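Local coordinates for peptidoglycan-recognition protein SD (Drosophila melanogaster, PDB 2RKQ) that binds bacterial peptidoglycan as a secreted recognition protein of innate immunity and activates the Toll pathway, at residues Lys148-Gly151 with Glu152-Ala156. Residues are numbered along the deposited sequence; the frame is centred on the assembly and turned at random. Where two conformers were deposited one is given.
Sequences KSPG and EALYA
K148 meets one conformer of E152 in a salt bridge, with NZ of K148 2.7 Å from OE1 of E152. That carboxylate receives it on the anti lone pair of OE1, away from OE2. The lysine chain is bent along its length (chi2 -57°), and its amine comes back toward the glutamate. Both charges have second partners: E107 for K148 and R142 for E152. S149 turns away, and its OG bonds to H141 and H33. The peptide bond between S149 and P150 is cis. The P150 ring then lies against the first helical turn. Its CB meets CD2 of L154 at 3.6 Å, and its CG meets CB of Y155 at 3.9 Å. Chi1 174° carries CG of L154 toward the proline, and chi2 52° sets CD2 against its CB; F106 and P111 also touch this leucine. In place of P150 an alanine lacks CG and CD, and a gap would probably open beside CB of Y155 and the cis bond be harder to keep. The carbonyl O of P150 is buried against L154, 3.4 Å from CB of L154, and has no polar partner. N of G151 bonds back to O of K148 at 2.8 Å. O of G151 accepts N of Y155 at 2.8 Å, the first i to i+4 bond of the helix. G151 has a positive phi, which glycine adopts readily. K148 to G151 form a type VIa beta turn with cis P150 at its third position, leading to a glycine N-cap that starts helix 152-158 after strand 136-140 in the amidase-type PGRP fold.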
ATOM      1  N   LYS A 148       3.295   1.129 -14.400  1.00 15.67           N
ATOM      2  CA  LYS A 148       1.886   0.929 -14.715  1.00 15.55           C
ATOM      3  C   LYS A 148       1.062   0.778 -13.444  1.00 14.30           C
ATOM      4  O   LYS A 148      -0.156   0.907 -13.476  1.00 14.97           O
ATOM      5  CB  LYS A 148       1.679  -0.317 -15.580  1.00 17.13           C
ATOM      6  CG  LYS A 148       2.304  -0.215 -16.980  1.00 20.40           C
ATOM      7  CD  LYS A 148       1.776   0.998 -17.762  1.00 25.47           C
ATOM      8  CE  LYS A 148       0.712   0.635 -18.800  1.00 28.88           C
ATOM      9  NZ  LYS A 148      -0.586   0.183 -18.216  1.00 30.58           N
ATOM     10  N   SER A 149       1.733   0.472 -12.336  1.00 13.57           N
ATOM     11  CA  SER A 149       1.046   0.292 -11.059  1.00 12.70           C
ATOM     12  C   SER A 149       0.158   1.511 -10.791  1.00 12.67           C
ATOM     13  O   SER A 149       0.586   2.636 -11.049  1.00 13.15           O
ATOM     14  CB  SER A 149       2.096   0.135  -9.977  1.00 12.57           C
ATOM     15  OG  SER A 149       1.496   0.025  -8.704  1.00 10.94           O
ATOM     16  N   PRO A 150      -1.070   1.320 -10.266  1.00 12.55           N
ATOM     17  CA  PRO A 150      -1.679   0.110  -9.711  1.00 12.32           C
ATOM     18  C   PRO A 150      -2.435  -0.740 -10.729  1.00 12.37           C
ATOM     19  O   PRO A 150      -3.254  -1.580 -10.343  1.00 11.03           O
ATOM     20  CB  PRO A 150      -2.638   0.681  -8.658  1.00 12.04           C
ATOM     21  CG  PRO A 150      -3.153   1.963  -9.326  1.00 12.20           C
ATOM     22  CD  PRO A 150      -1.964   2.496 -10.119  1.00 12.24           C
ATOM     23  N   GLY A 151      -2.106  -0.546 -12.004  1.00 11.93           N
ATOM     24  CA  GLY A 151      -2.768  -1.272 -13.081  1.00 13.17           C
ATOM     25  C   GLY A 151      -3.932  -0.460 -13.593  1.00 13.21           C
ATOM     26  O   GLY A 151      -4.619   0.242 -12.842  1.00 13.70           O
ATOM     27  N   GLU A 152      -4.190  -0.561 -14.889  1.00 13.44           N
ATOM     28  CA  GLU A 152      -5.223   0.282 -15.484  1.00 14.10           C
ATOM     29  C   GLU A 152      -6.576   0.183 -14.785  1.00 13.65           C
ATOM     30  O   GLU A 152      -7.232   1.204 -14.550  1.00 14.02           O
ATOM     31  CB  GLU A 152      -5.415  -0.043 -16.970  0.50 14.13           C
ATOM     32  CG  GLU A 152      -4.220   0.239 -17.858  0.50 15.20           C
ATOM     33  CD  GLU A 152      -3.852   1.714 -17.953  0.50 16.03           C
ATOM     34  OE1 GLU A 152      -2.649   1.994 -18.139  0.50 18.84           O
ATOM     35  OE2 GLU A 152      -4.745   2.595 -17.862  0.50 16.18           O
ATOM     36  N   ALA A 153      -7.007  -1.040 -14.464  1.00 13.09           N
ATOM     37  CA  ALA A 153      -8.355  -1.228 -13.934  1.00 13.05           C
ATOM     38  C   ALA A 153      -8.477  -0.634 -12.545  1.00 13.25           C
ATOM     39  O   ALA A 153      -9.473   0.015 -12.211  1.00 14.31           O
ATOM     40  CB  ALA A 153      -8.733  -2.713 -13.912  1.00 13.22           C
ATOM     41  N   LEU A 154      -7.447  -0.851 -11.732  1.00 12.15           N
ATOM     42  CA  LEU A 154      -7.481  -0.302 -10.389  1.00 12.08           C
ATOM     43  C   LEU A 154      -7.279   1.217 -10.410  1.00 11.85           C
ATOM     44  O   LEU A 154      -7.944   1.955  -9.673  1.00 13.37           O
ATOM     45  CB  LEU A 154      -6.451  -1.017  -9.515  1.00 12.02           C
ATOM     46  CG  LEU A 154      -6.258  -0.464  -8.102  1.00 12.92           C
ATOM     47  CD1 LEU A 154      -7.581  -0.319  -7.328  1.00 13.16           C
ATOM     48  CD2 LEU A 154      -5.328  -1.394  -7.362  1.00 12.46           C
ATOM     49  N   TYR A 155      -6.387   1.689 -11.267  1.00 12.08           N
ATOM     50  CA  TYR A 155      -6.193   3.133 -11.403  1.00 12.70           C
ATOM     51  C   TYR A 155      -7.485   3.843 -11.786  1.00 13.72           C
ATOM     52  O   TYR A 155      -7.822   4.866 -11.199  1.00 13.07           O
ATOM     53  CB  TYR A 155      -5.099   3.450 -12.414  1.00 13.40           C
ATOM     54  CG  TYR A 155      -4.759   4.916 -12.483  1.00 13.38           C
ATOM     55  CD1 TYR A 155      -5.025   5.648 -13.641  1.00 14.55           C
ATOM     56  CD2 TYR A 155      -4.210   5.581 -11.384  1.00 14.86           C
ATOM     57  CE1 TYR A 155      -4.715   7.000 -13.715  1.00 14.85           C
ATOM     58  CE2 TYR A 155      -3.893   6.933 -11.452  1.00 15.46           C
ATOM     59  CZ  TYR A 155      -4.157   7.627 -12.621  1.00 15.74           C
ATOM     60  OH  TYR A 155      -3.847   8.969 -12.692  1.00 16.85           O
ATOM     61  N   ALA A 156      -8.242   3.255 -12.707  1.00 14.67           N
ATOM     62  CA  ALA A 156      -9.514   3.862 -13.137  1.00 14.44           C
ATOM     63  C   ALA A 156     -10.492   4.012 -11.979  1.00 14.20           C
ATOM     64  O   ALA A 156     -11.263   4.984 -11.908  1.00 14.70           O
ATOM     65  CB  ALA A 156     -10.137   3.038 -14.218  1.00 15.31           C
TER